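Local coordinates for protein proteasome accessory factor B/C (PafBC) (Paenarthrobacter aurescens, PDB 6SJ9) that probably acts as a transcriptional regulator of the bacterial DNA damage response, pairing winged helix-turn-helix domains for DNA binding with WYL domains likely to sense a signal, at residues Leu505-Phe510 / Arg520-Leu525; Gln490-Ile495 / Phe549-Val554; Tyr539-Ala544 / Ala563-Ala568; Lys342-Asp347 / Arg577-Gly582. All blocks are in the same frame, centred on the assembly; numbering follows the deposited sequence.

Contact 1. Residues Leu505-Phe510 / Arg520-Leu525; sequences LRLRYF and RDVDPL
Arg506 and Asp521 face each other as a non-hydrogen-bonded antiparallel pair. From CB, 4.0 Å from Asp521 OD1, the arginine chain starts with CG opposite the backbone N (chi1 -174°). A bend at chi2 (65°) turns it across the neighbouring strand. CD lies 3.2 Å from Asp521 OD1. NE passes that oxygen farther off without bonding, and CZ lies over the Arg520 N. At the tip, NH1 gives the same OD1 a weak salt bridge of 3.4 Å. NH2 has a stronger partner in Glu519. A leucine in place of Arg506 would probably cost Asp521 its weak salt bridge and leave Glu519 with Arg508 as its remaining arginine partner of this strand. The ladder is regular: Leu505 N to Val522 O is 2.9 Å, and Leu507 N to Arg520 O is 2.7 Å. On the other face, Leu507 CD2 lies alongside the Arg520 aliphatic chain, 4.1 Å from its CG, while the guanidinium reaches Glu583. Leu505 CD1 meets Pro524 CG. The pair belongs to the hairpin of strands 503-510 and 517-530 in the Sm-like sheet. Strand 554-560 flanks it on one side and strand 533-540 on the other, and helix 489-501 packs on Leu505 and Pro524.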
loop_
_atom_site.group_PDB
_atom_site.type_symbol
_atom_site.label_atom_id
_atom_site.label_comp_id
_atom_site.label_asym_id
_atom_site.label_seq_id
_atom_site.Cartn_x
_atom_site.Cartn_y
_atom_site.Cartn_z
ATOM N N LEU A 505 -9.443 -23.533 21.665
ATOM C CA LEU A 505 -9.868 -24.463 20.623
ATOM C C LEU A 505 -8.691 -25.304 20.161
ATOM O O LEU A 505 -7.577 -24.813 20.009
ATOM C CB LEU A 505 -10.467 -23.720 19.404
ATOM C CG LEU A 505 -11.802 -22.991 19.673
ATOM C CD1 LEU A 505 -12.247 -22.143 18.495
ATOM C CD2 LEU A 505 -12.906 -24.067 19.865
ATOM N N ARG A 506 -8.970 -26.558 19.910
ATOM C CA ARG A 506 -8.087 -27.411 19.140
ATOM C C ARG A 506 -8.449 -27.250 17.669
ATOM O O ARG A 506 -9.555 -27.604 17.274
ATOM C CB ARG A 506 -8.272 -28.876 19.514
ATOM C CG ARG A 506 -7.262 -29.835 18.854
ATOM C CD ARG A 506 -5.863 -29.562 19.332
ATOM N NE ARG A 506 -4.923 -30.643 18.998
ATOM C CZ ARG A 506 -3.614 -30.551 19.179
ATOM N NH1 ARG A 506 -3.112 -29.436 19.701
ATOM N NH2 ARG A 506 -2.822 -31.570 18.842
ATOM N N LEU A 507 -7.503 -26.767 16.873
ATOM C CA LEU A 507 -7.704 -26.462 15.465
ATOM C C LEU A 507 -6.908 -27.446 14.615
ATOM O O LEU A 507 -5.714 -27.695 14.871
ATOM C CB LEU A 507 -7.265 -25.027 15.158
ATOM C CG LEU A 507 -7.024 -24.739 13.687
ATOM C CD1 LEU A 507 -8.364 -24.777 12.882
ATOM C CD2 LEU A 507 -6.294 -23.367 13.612
ATOM N N ARG A 508 -7.570 -28.014 13.632
ATOM C CA ARG A 508 -6.939 -28.769 12.552
ATOM C C ARG A 508 -7.064 -27.934 11.286
ATOM O O ARG A 508 -8.172 -27.638 10.849
ATOM C CB ARG A 508 -7.579 -30.136 12.382
ATOM C CG ARG A 508 -7.103 -31.100 13.505
ATOM C CD ARG A 508 -7.834 -32.385 13.309
ATOM N NE ARG A 508 -7.652 -33.279 14.412
ATOM C CZ ARG A 508 -8.468 -34.304 14.622
ATOM N NH1 ARG A 508 -9.494 -34.491 13.786
ATOM N NH2 ARG A 508 -8.259 -35.129 15.646
ATOM N N TYR A 509 -5.944 -27.467 10.764
ATOM C CA TYR A 509 -5.943 -26.459 9.713
ATOM C C TYR A 509 -5.355 -27.111 8.470
ATOM O O TYR A 509 -4.250 -27.626 8.537
ATOM C CB TYR A 509 -5.111 -25.263 10.155
ATOM C CG TYR A 509 -5.251 -24.031 9.298
ATOM C CD1 TYR A 509 -6.472 -23.390 9.179
ATOM C CD2 TYR A 509 -4.144 -23.468 8.657
ATOM C CE1 TYR A 509 -6.640 -22.228 8.416
ATOM C CE2 TYR A 509 -4.306 -22.299 7.850
ATOM C CZ TYR A 509 -5.561 -21.693 7.747
ATOM O OH TYR A 509 -5.753 -20.516 7.023
ATOM N N PHE A 510 -6.098 -27.091 7.350
ATOM C CA PHE A 510 -5.594 -27.617 6.080
ATOM C C PHE A 510 -4.365 -26.844 5.600
ATOM O O PHE A 510 -4.284 -25.630 5.717
ATOM C CB PHE A 510 -6.655 -27.533 4.976
ATOM C CG PHE A 510 -7.712 -28.583 5.061
ATOM C CD1 PHE A 510 -7.405 -29.902 4.924
ATOM C CD2 PHE A 510 -9.047 -28.208 5.225
ATOM C CE1 PHE A 510 -8.371 -30.851 5.010
ATOM C CE2 PHE A 510 -10.019 -29.131 5.281
ATOM C CZ PHE A 510 -9.683 -30.468 5.180
ATOM N N ARG A 520 -3.210 -27.792 16.260
ATOM C CA ARG A 520 -2.689 -26.818 17.194
ATOM C C ARG A 520 -3.801 -26.292 18.083
ATOM O O ARG A 520 -4.955 -26.210 17.659
ATOM C CB ARG A 520 -2.061 -25.644 16.462
ATOM C CG ARG A 520 -3.049 -25.092 15.426
ATOM C CD ARG A 520 -2.362 -23.983 14.717
ATOM N NE ARG A 520 -1.909 -24.357 13.432
ATOM C CZ ARG A 520 -1.081 -23.626 12.691
ATOM N NH1 ARG A 520 -0.818 -24.046 11.483
ATOM N NH2 ARG A 520 -0.516 -22.510 13.138
ATOM N N ASP A 521 -3.418 -25.921 19.309
ATOM C CA ASP A 521 -4.283 -25.234 20.263
ATOM C C ASP A 521 -4.211 -23.742 19.998
ATOM O O ASP A 521 -3.114 -23.201 19.849
ATOM C CB ASP A 521 -3.830 -25.523 21.709
ATOM C CG ASP A 521 -4.101 -26.996 22.113
ATOM O OD1 ASP A 521 -5.138 -27.590 21.713
ATOM O OD2 ASP A 521 -3.256 -27.544 22.793
ATOM N N VAL A 522 -5.368 -23.082 19.899
ATOM C CA VAL A 522 -5.424 -21.639 19.668
ATOM C C VAL A 522 -6.400 -20.965 20.630
ATOM O O VAL A 522 -7.420 -21.540 21.024
ATOM C CB VAL A 522 -5.805 -21.291 18.211
ATOM C CG1 VAL A 522 -4.957 -22.042 17.312
ATOM C CG2 VAL A 522 -7.262 -21.662 17.903
ATOM N N ASP A 523 -6.075 -19.719 20.990
ATOM C CA ASP A 523 -6.980 -18.833 21.702
ATOM C C ASP A 523 -7.647 -17.991 20.637
ATOM O O ASP A 523 -7.013 -17.071 20.103
ATOM C CB ASP A 523 -6.242 -17.929 22.702
ATOM C CG ASP A 523 -5.459 -18.712 23.763
ATOM O OD1 ASP A 523 -5.938 -19.769 24.257
ATOM O OD2 ASP A 523 -4.388 -18.205 24.171
ATOM N N PRO A 524 -8.893 -18.262 20.277
ATOM C CA PRO A 524 -9.581 -17.414 19.286
ATOM C C PRO A 524 -9.779 -16.006 19.825
ATOM O O PRO A 524 -10.177 -15.810 20.970
ATOM C CB PRO A 524 -10.920 -18.118 19.063
ATOM C CG PRO A 524 -11.138 -18.888 20.311
ATOM C CD PRO A 524 -9.758 -19.350 20.781
ATOM N N LEU A 525 -9.527 -15.022 18.970
ATOM C CA LEU A 525 -9.622 -13.617 19.361
ATOM C C LEU A 525 -10.694 -12.836 18.613
ATOM O O LEU A 525 -11.531 -12.198 19.259
ATOM C CB LEU A 525 -8.255 -12.936 19.127
ATOM C CG LEU A 525 -7.088 -13.561 19.933
ATOM C CD1 LEU A 525 -5.746 -12.915 19.656
ATOM C CD2 LEU A 525 -7.344 -13.488 21.472
#

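Contact 2. Residues Gln490-Ile495 / Phe549-Val554; sequences QAFAAI and FRLDRV
Leu551 is the bump of this contact. The hollow that takes it is formed by Ala491, Phe492 and Ile495 on one side of helix 489-501. Its chi1 of -163° sets CG opposite the backbone N, and the two methyls then go to different parts of the hollow. CD1 fits between Ile495 and Ala491. It lies 3.6 Å from Ile495 CD1 and 3.9 Å from Ala491 CB. The leucine and isoleucine chains run alongside each other, pointing opposite ways, so that their CD1 methyls meet. Leu551 CD2 lies 3.9 Å from Phe492 CB and meets the ring at its edge, beside Phe492 CD2. The small side chain of Ala491 forms the floor on which Leu551 rests. It also takes a second, smaller bump, since Val554 CG1 lies 4.1 Å from Ala491 CB. An alanine in place of Leu551 would probably open a gap between Ile495 and Phe492, and the Phe492 ring could lose the support at its edge. The 3-10 turn 551-553 is what presents Leu551 to the helix. On its far side Arg550 holds Asp552 side-on, NE to OD1 and NH2 to OD2, the latter at 2.8 Å. Phe492 also meets Trp534 edge-to-face, and Ile495 touches Phe536, so strand 533-540 extends the same apolar layer. All the side-chain contacts between helix and turn are carbon to carbon. The fit therefore depends on shape and on the burial of Leu551 and Ile495, while the charged pair stays on the side of the turn away from the helix.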
loop_
_atom_site.group_PDB
_atom_site.type_symbol
_atom_site.label_atom_id
_atom_site.label_comp_id
_atom_site.label_asym_id
_atom_site.label_seq_id
_atom_site.Cartn_x
_atom_site.Cartn_y
_atom_site.Cartn_z
ATOM N N GLN A 490 -20.498 -24.121 10.576
ATOM C CA GLN A 490 -20.175 -24.839 11.796
ATOM C C GLN A 490 -18.923 -24.268 12.449
ATOM O O GLN A 490 -18.880 -24.046 13.664
ATOM C CB GLN A 490 -19.969 -26.333 11.481
ATOM C CG GLN A 490 -19.476 -27.149 12.663
ATOM C CD GLN A 490 -19.525 -28.658 12.421
ATOM O OE1 GLN A 490 -20.426 -29.170 11.747
ATOM N NE2 GLN A 490 -18.587 -29.383 13.026
ATOM N N ALA A 491 -17.885 -24.036 11.659
ATOM C CA ALA A 491 -16.677 -23.446 12.234
ATOM C C ALA A 491 -16.922 -21.992 12.681
ATOM O O ALA A 491 -16.399 -21.548 13.723
ATOM C CB ALA A 491 -15.549 -23.551 11.218
ATOM N N PHE A 492 -17.742 -21.250 11.924
ATOM C CA PHE A 492 -18.070 -19.869 12.310
ATOM C C PHE A 492 -18.753 -19.835 13.682
ATOM O O PHE A 492 -18.375 -19.048 14.548
ATOM C CB PHE A 492 -18.951 -19.225 11.228
ATOM C CG PHE A 492 -19.287 -17.792 11.477
ATOM C CD1 PHE A 492 -20.299 -17.430 12.360
ATOM C CD2 PHE A 492 -18.602 -16.793 10.803
ATOM C CE1 PHE A 492 -20.618 -16.063 12.581
ATOM C CE2 PHE A 492 -18.906 -15.448 11.010
ATOM C CZ PHE A 492 -19.926 -15.073 11.897
ATOM N N ALA A 493 -19.699 -20.743 13.920
ATOM C CA ALA A 493 -20.394 -20.779 15.204
ATOM C C ALA A 493 -19.471 -21.249 16.341
ATOM O O ALA A 493 -19.531 -20.724 17.463
ATOM C CB ALA A 493 -21.621 -21.696 15.091
ATOM N N ALA A 494 -18.598 -22.216 16.076
ATOM C CA ALA A 494 -17.706 -22.662 17.157
ATOM C C ALA A 494 -16.706 -21.568 17.544
ATOM O O ALA A 494 -16.457 -21.322 18.737
ATOM C CB ALA A 494 -17.002 -23.952 16.737
ATOM N N ILE A 495 -16.172 -20.851 16.558
ATOM C CA ILE A 495 -15.283 -19.731 16.872
ATOM C C ILE A 495 -16.040 -18.647 17.625
ATOM O O ILE A 495 -15.542 -18.093 18.609
ATOM C CB ILE A 495 -14.651 -19.175 15.583
ATOM C CG1 ILE A 495 -13.676 -20.216 15.020
ATOM C CG2 ILE A 495 -13.964 -17.819 15.850
ATOM C CD1 ILE A 495 -13.119 -19.886 13.690
ATOM N N PHE A 549 -6.034 -16.954 10.396
ATOM C CA PHE A 549 -6.365 -18.154 9.650
ATOM C C PHE A 549 -7.587 -17.896 8.775
ATOM O O PHE A 549 -8.451 -17.075 9.107
ATOM C CB PHE A 549 -6.679 -19.306 10.635
ATOM C CG PHE A 549 -5.504 -19.675 11.598
ATOM C CD1 PHE A 549 -5.416 -19.118 12.861
ATOM C CD2 PHE A 549 -4.575 -20.633 11.242
ATOM C CE1 PHE A 549 -4.379 -19.501 13.763
ATOM C CE2 PHE A 549 -3.520 -21.018 12.117
ATOM C CZ PHE A 549 -3.414 -20.443 13.359
ATOM N N ARG A 550 -7.686 -18.658 7.698
ATOM C CA ARG A 550 -8.838 -18.617 6.809
ATOM C C ARG A 550 -9.878 -19.612 7.296
ATOM O O ARG A 550 -9.567 -20.797 7.461
ATOM C CB ARG A 550 -8.446 -18.964 5.366
ATOM C CG ARG A 550 -7.545 -17.912 4.667
ATOM C CD ARG A 550 -7.188 -18.320 3.233
ATOM N NE ARG A 550 -8.365 -18.576 2.376
ATOM C CZ ARG A 550 -8.944 -17.650 1.594
ATOM N NH1 ARG A 550 -8.449 -16.410 1.541
ATOM N NH2 ARG A 550 -10.024 -17.963 0.855
ATOM N N LEU A 551 -11.104 -19.130 7.508
ATOM C CA LEU A 551 -12.183 -20.015 7.926
ATOM C C LEU A 551 -12.345 -21.167 6.946
ATOM O O LEU A 551 -12.583 -22.324 7.350
ATOM C CB LEU A 551 -13.488 -19.227 8.051
ATOM C CG LEU A 551 -14.594 -19.916 8.852
ATOM C CD1 LEU A 551 -14.130 -20.091 10.253
ATOM C CD2 LEU A 551 -15.810 -19.025 8.882
ATOM N N ASP A 552 -12.193 -20.885 5.648
ATOM C CA ASP A 552 -12.460 -21.934 4.684
ATOM C C ASP A 552 -11.312 -22.887 4.610
ATOM O O ASP A 552 -11.338 -23.759 3.744
ATOM C CB ASP A 552 -12.774 -21.376 3.263
ATOM C CG ASP A 552 -11.585 -20.667 2.572
ATOM O OD1 ASP A 552 -10.394 -20.817 2.946
ATOM O OD2 ASP A 552 -11.855 -19.938 1.585
ATOM N N ARG A 553 -10.305 -22.749 5.496
ATOM C CA ARG A 553 -9.263 -23.772 5.591
ATOM C C ARG A 553 -9.330 -24.569 6.881
ATOM O O ARG A 553 -8.479 -25.423 7.104
ATOM C CB ARG A 553 -7.860 -23.176 5.379
ATOM C CG ARG A 553 -7.734 -22.911 3.893
ATOM C CD ARG A 553 -6.359 -22.796 3.320
ATOM N NE ARG A 553 -5.243 -23.375 4.068
ATOM C CZ ARG A 553 -4.017 -22.894 3.912
ATOM N NH1 ARG A 553 -3.846 -21.890 3.056
ATOM N NH2 ARG A 553 -2.990 -23.379 4.575
ATOM N N VAL A 554 -10.337 -24.336 7.713
ATOM C CA VAL A 554 -10.491 -25.130 8.911
ATOM C C VAL A 554 -10.947 -26.521 8.534
ATOM O O VAL A 554 -11.991 -26.685 7.896
ATOM C CB VAL A 554 -11.494 -24.459 9.856
ATOM C CG1 VAL A 554 -11.886 -25.417 10.995
ATOM C CG2 VAL A 554 -10.868 -23.196 10.399
#

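Contact 3. Residues Tyr539-Ala544 / Ala563-Ala568; sequences YCHSKA and AVSGSA
Tyr539 starts with CG opposite its backbone N (chi1 -174°), which lays the ring under Ser567. His541 has CG opposite the carbonyl carbon instead (chi1 -70°), and this turns its NE2 to Ser565. Ser567 CB sits over one face of the Tyr539 ring as a CH-pi contact. It is 3.7 Å from the ring centroid and close to the ring normal, shifted toward CE1 and CZ. Beside it, Tyr539 CB meets Ala568 CB at 4.2 Å, although Ala568 is poorly ordered. His541 NE2 donates to Ser565 OG at 3.1 Å. The oxygen lies in the imidazole plane, but the N-H points to it at a bent 147°. Ser565 OG also accepts from the backbone N of Ser567, 3.1 Å away, which makes an ST turn. The hydroxyl of Ser567 donates to the same oxygen at 3.0 Å. The strongest partner of Ser565 OG, however, is Asp523 OD2 on strand 517-530. The contact thus joins the end of strand 533-540, in the Sm-like sheet of the WYL domain, to the loop that leads on toward strand 586-592. Gly566 lies within the turn, with backbone angles that suit a residue without a side chain. His541 ND1 bonds to the carbonyl O of Asp521. With NE2 also donating, the imidazole is probably protonated on both nitrogens, and nearby Asp523 would be expected to stabilise that charge. One face of the imidazole rests near Tyr539 CD1, and the CD2 corner of His541 lies at the tyrosine's ring edge.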
loop_
_atom_site.group_PDB
_atom_site.type_symbol
_atom_site.label_atom_id
_atom_site.label_comp_id
_atom_site.label_asym_id
_atom_site.label_seq_id
_atom_site.Cartn_x
_atom_site.Cartn_y
_atom_site.Cartn_z
ATOM N N TYR A 539 -4.427 -16.553 18.918
ATOM C CA TYR A 539 -3.095 -16.818 19.447
ATOM C C TYR A 539 -2.821 -18.307 19.251
ATOM O O TYR A 539 -3.551 -19.141 19.782
ATOM C CB TYR A 539 -2.970 -16.399 20.933
ATOM C CG TYR A 539 -1.511 -16.563 21.389
ATOM C CD1 TYR A 539 -1.056 -17.762 21.898
ATOM C CD2 TYR A 539 -0.588 -15.526 21.244
ATOM C CE1 TYR A 539 0.290 -17.940 22.285
ATOM C CE2 TYR A 539 0.757 -15.684 21.634
ATOM C CZ TYR A 539 1.183 -16.901 22.155
ATOM O OH TYR A 539 2.491 -17.082 22.532
ATOM N N CYS A 540 -1.814 -18.638 18.448
ATOM C CA CYS A 540 -1.501 -20.018 18.133
ATOM C C CYS A 540 -0.437 -20.531 19.098
ATOM O O CYS A 540 0.644 -19.946 19.191
ATOM C CB CYS A 540 -1.029 -20.166 16.695
ATOM S SG CYS A 540 -0.432 -21.878 16.340
ATOM N N HIS A 541 -0.770 -21.553 19.895
ATOM C CA HIS A 541 0.233 -22.075 20.814
ATOM C C HIS A 541 1.322 -22.869 20.114
ATOM O O HIS A 541 2.357 -23.085 20.720
ATOM C CB HIS A 541 -0.407 -22.897 21.948
ATOM C CG HIS A 541 -1.152 -22.014 22.875
ATOM N ND1 HIS A 541 -2.490 -21.720 22.699
ATOM C CD2 HIS A 541 -0.702 -21.174 23.835
ATOM C CE1 HIS A 541 -2.858 -20.822 23.597
ATOM N NE2 HIS A 541 -1.787 -20.465 24.289
ATOM N N SER A 542 1.121 -23.325 18.875
ATOM C CA SER A 542 2.248 -23.925 18.158
ATOM C C SER A 542 3.250 -22.908 17.625
ATOM O O SER A 542 4.436 -23.206 17.606
ATOM C CB SER A 542 1.755 -24.806 17.021
ATOM O OG SER A 542 1.062 -25.888 17.606
ATOM N N LYS A 543 2.831 -21.747 17.136
ATOM C CA LYS A 543 3.798 -20.741 16.704
ATOM C C LYS A 543 4.189 -19.813 17.842
ATOM O O LYS A 543 5.070 -18.971 17.670
ATOM C CB LYS A 543 3.228 -19.902 15.542
ATOM C CG LYS A 543 2.772 -20.691 14.355
ATOM C CD LYS A 543 3.929 -21.582 13.799
ATOM C CE LYS A 543 3.771 -21.802 12.304
ATOM N NZ LYS A 543 4.184 -23.201 11.972
ATOM N N ALA A 544 3.514 -19.919 18.982
ATOM C CA ALA A 544 3.675 -18.995 20.087
ATOM C C ALA A 544 3.554 -17.554 19.601
ATOM O O ALA A 544 4.416 -16.712 19.845
ATOM C CB ALA A 544 5.015 -19.253 20.831
ATOM N N ALA A 563 -9.516 -22.741 29.309
ATOM C CA ALA A 563 -9.767 -21.330 29.070
ATOM C C ALA A 563 -8.665 -20.720 28.221
ATOM O O ALA A 563 -7.505 -21.136 28.292
ATOM C CB ALA A 563 -9.790 -20.536 30.403
ATOM N N VAL A 564 -9.030 -19.665 27.474
ATOM C CA VAL A 564 -8.038 -18.975 26.667
ATOM C C VAL A 564 -6.886 -18.574 27.585
ATOM O O VAL A 564 -7.075 -18.268 28.767
ATOM C CB VAL A 564 -8.630 -17.762 25.926
ATOM C CG1 VAL A 564 -9.603 -18.224 24.868
ATOM C CG2 VAL A 564 -9.297 -16.749 26.922
ATOM N N SER A 565 -5.671 -18.723 27.076
ATOM C CA SER A 565 -4.494 -18.530 27.918
ATOM C C SER A 565 -4.245 -17.056 28.183
ATOM O O SER A 565 -3.584 -16.709 29.163
ATOM C CB SER A 565 -3.269 -19.148 27.253
ATOM O OG SER A 565 -2.908 -18.266 26.194
ATOM N N GLY A 566 -4.696 -16.178 27.297
ATOM C CA GLY A 566 -4.336 -14.791 27.487
ATOM C C GLY A 566 -2.895 -14.460 27.153
ATOM O O GLY A 566 -2.347 -13.499 27.700
ATOM N N SER A 567 -2.234 -15.280 26.331
ATOM C CA SER A 567 -0.877 -14.952 25.914
ATOM C C SER A 567 -0.837 -13.855 24.867
ATOM O O SER A 567 0.241 -13.302 24.624
ATOM C CB SER A 567 -0.158 -16.180 25.394
ATOM O OG SER A 567 -0.180 -17.146 26.404
ATOM N N ALA A 568 -1.965 -13.549 24.224
ATOM C CA ALA A 568 -1.945 -12.491 23.222
ATOM C C ALA A 568 -1.652 -11.135 23.871
ATOM O O ALA A 568 -0.846 -10.354 23.353
ATOM C CB ALA A 568 -3.273 -12.487 22.460
#

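Contact 4. Residues Lys342-Asp347 / Arg577-Gly582; sequences KRTSED and RLFTPG
Thr344 and Phe579 form the close-packed half of this contact. Thr344 CB stands over the centre of the Phe579 ring, 3.7 Å from the centroid and only 7° off the ring normal. OG1 lies over the same face, toward CE2. The Thr344 carbonyl O approaches Phe579 CB at 3.5 Å. Leu107 and Arg110 of helix 95-118 also pack on this phenylalanine. Next to it, Arg343 stretches out from CG to NE along the 577-582 backbone. Its NH1 donates to Phe579 O at 2.8 Å, with a nearly straight N-H angle of 164°. The oxygen lies in the guanidinium plane, yet the donor sits 41° out of the carbonyl plane. Pro581 backs one guanidinium face, its CA 3.6 Å above the plane, and its CD is 3.8 Å from Arg343 CD. The other end is looser. Glu346 OE2 and Arg577 NE are 4.2 Å apart, so they attract only as charges. A water there accepts from Arg577 N at 3.0 Å and from Arg577 NE at 2.9 Å. Its link to Glu346 is too short to be trusted. The firm partners of these two lie elsewhere: Arg526 for Glu346 and Asp442 for Arg577. Ser345 is the N-cap of helix 346-360, its OG accepting from Gln348 N. This is the first helix of a winged helix-turn-helix unit, in the usual order of helices followed by a two-stranded wing. The contact thus seats the start of that unit on the linker between the WYL sheet and the ferredoxin-like WCX sheet.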
loop_
_atom_site.group_PDB
_atom_site.type_symbol
_atom_site.label_atom_id
_atom_site.label_comp_id
_atom_site.label_asym_id
_atom_site.label_seq_id
_atom_site.Cartn_x
_atom_site.Cartn_y
_atom_site.Cartn_z
ATOM N N LYS A 342 9.800 -3.922 11.948
ATOM C CA LYS A 342 8.917 -4.981 12.454
ATOM C C LYS A 342 7.587 -4.972 11.706
ATOM O O LYS A 342 7.149 -3.944 11.189
ATOM C CB LYS A 342 8.623 -4.817 13.956
ATOM C CG LYS A 342 9.807 -4.840 14.870
ATOM C CD LYS A 342 9.348 -5.109 16.326
ATOM C CE LYS A 342 10.518 -5.184 17.307
ATOM N NZ LYS A 342 10.190 -4.634 18.666
ATOM N N ARG A 343 6.933 -6.136 11.685
ATOM C CA ARG A 343 5.599 -6.267 11.107
ATOM C C ARG A 343 4.633 -5.266 11.734
ATOM O O ARG A 343 4.526 -5.161 12.953
ATOM C CB ARG A 343 5.077 -7.692 11.296
ATOM C CG ARG A 343 5.719 -8.697 10.335
ATOM C CD ARG A 343 5.487 -10.143 10.762
ATOM N NE ARG A 343 6.252 -10.946 9.833
ATOM C CZ ARG A 343 5.837 -11.288 8.624
ATOM N NH1 ARG A 343 4.615 -10.949 8.218
ATOM N NH2 ARG A 343 6.637 -12.006 7.839
ATOM N N THR A 344 3.994 -4.485 10.886
ATOM C CA THR A 344 3.226 -3.341 11.356
ATOM C C THR A 344 2.142 -3.753 12.334
ATOM O O THR A 344 1.381 -4.680 12.071
ATOM C CB THR A 344 2.641 -2.662 10.134
ATOM O OG1 THR A 344 3.741 -2.439 9.241
ATOM C CG2 THR A 344 1.957 -1.304 10.506
ATOM N N SER A 345 2.071 -3.061 13.458
ATOM C CA SER A 345 1.077 -3.307 14.497
ATOM C C SER A 345 -0.099 -2.327 14.411
ATOM O O SER A 345 -0.072 -1.325 13.712
ATOM C CB SER A 345 1.716 -3.173 15.887
ATOM O OG SER A 345 2.177 -1.842 16.054
ATOM N N GLU A 346 -1.132 -2.628 15.182
ATOM C CA GLU A 346 -2.262 -1.706 15.304
ATOM C C GLU A 346 -1.838 -0.373 15.945
ATOM O O GLU A 346 -2.301 0.679 15.520
ATOM C CB GLU A 346 -3.391 -2.365 16.098
ATOM C CG GLU A 346 -3.982 -3.534 15.301
ATOM C CD GLU A 346 -5.236 -4.163 15.943
ATOM O OE1 GLU A 346 -5.405 -3.999 17.159
ATOM O OE2 GLU A 346 -6.054 -4.760 15.227
ATOM N N ASP A 347 -0.951 -0.385 16.947
ATOM C CA ASP A 347 -0.457 0.886 17.494
ATOM C C ASP A 347 0.193 1.744 16.399
ATOM O O ASP A 347 -0.038 2.951 16.311
ATOM C CB ASP A 347 0.577 0.634 18.609
ATOM C CG ASP A 347 -0.062 0.235 19.960
ATOM O OD1 ASP A 347 -1.301 0.328 20.089
ATOM O OD2 ASP A 347 0.702 -0.160 20.903
ATOM N N ARG A 577 -3.657 -7.355 11.797
ATOM C CA ARG A 577 -4.184 -8.583 11.233
ATOM C C ARG A 577 -3.663 -8.889 9.827
ATOM O O ARG A 577 -3.528 -10.068 9.475
ATOM C CB ARG A 577 -5.706 -8.524 11.223
ATOM C CG ARG A 577 -6.296 -8.834 12.556
ATOM C CD ARG A 577 -7.834 -8.640 12.485
ATOM N NE ARG A 577 -8.198 -7.223 12.512
ATOM C CZ ARG A 577 -9.453 -6.778 12.667
ATOM N NH1 ARG A 577 -10.457 -7.647 12.822
ATOM N NH2 ARG A 577 -9.705 -5.469 12.695
ATOM N N LEU A 578 -3.429 -7.879 8.986
ATOM C CA LEU A 578 -2.913 -8.138 7.641
ATOM C C LEU A 578 -1.405 -8.290 7.614
ATOM O O LEU A 578 -0.830 -8.346 6.519
ATOM C CB LEU A 578 -3.302 -6.995 6.673
ATOM C CG LEU A 578 -4.794 -6.985 6.377
ATOM C CD1 LEU A 578 -5.200 -5.805 5.503
ATOM C CD2 LEU A 578 -5.107 -8.329 5.661
ATOM N N PHE A 579 -0.740 -8.257 8.766
ATOM C CA PHE A 579 0.712 -8.275 8.815
ATOM C C PHE A 579 1.324 -9.486 9.548
ATOM O O PHE A 579 2.563 -9.606 9.599
ATOM C CB PHE A 579 1.198 -6.960 9.431
ATOM C CG PHE A 579 0.881 -5.735 8.587
ATOM C CD1 PHE A 579 -0.308 -5.066 8.739
ATOM C CD2 PHE A 579 1.750 -5.325 7.578
ATOM C CE1 PHE A 579 -0.615 -3.939 7.999
ATOM C CE2 PHE A 579 1.486 -4.157 6.821
ATOM C CZ PHE A 579 0.283 -3.467 7.022
ATOM N N THR A 580 0.521 -10.368 10.136
ATOM C CA THR A 580 1.094 -11.547 10.812
ATOM C C THR A 580 1.723 -12.491 9.793
ATOM O O THR A 580 1.285 -12.538 8.649
ATOM C CB THR A 580 0.038 -12.290 11.639
ATOM O OG1 THR A 580 -1.075 -12.636 10.817
ATOM C CG2 THR A 580 -0.467 -11.439 12.777
ATOM N N PRO A 581 2.787 -13.221 10.156
ATOM C CA PRO A 581 3.329 -14.218 9.211
ATOM C C PRO A 581 2.236 -15.200 8.842
ATOM O O PRO A 581 1.404 -15.548 9.682
ATOM C CB PRO A 581 4.474 -14.898 9.979
ATOM C CG PRO A 581 4.383 -14.452 11.344
ATOM C CD PRO A 581 3.498 -13.250 11.449
ATOM N N GLY A 582 2.178 -15.547 7.543
ATOM C CA GLY A 582 1.195 -16.495 7.032
ATOM C C GLY A 582 1.632 -17.965 7.166
ATOM O O GLY A 582 2.815 -18.303 7.133
HETATM O O HOH W 1 -5.831 -5.692 12.988
#

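Overall arrangement
Contacts 1, 2 and 3 share the five-stranded antiparallel sheet of the second WYL domain. Contact 1 belongs to its first hairpin, contact 2 brings in helix 489-501, and contact 3 joins strand 533-540 to the loop after strand 562-563. Centre to centre, contact 1 is about 10 Å from contact 2 and about 9 Å from contact 3; contacts 2 and 3 are about 17 Å apart. Contact 4 touches none; its centre is about 16 to 21 Å away. Along the chain contact 4 spans the rest, contact 1 lies between the segments of contact 2 and closes before contact 3 opens, and contacts 2 and 3 alternate. Contact 4 joins the winged helix-turn-helix start to the linker after this sheet.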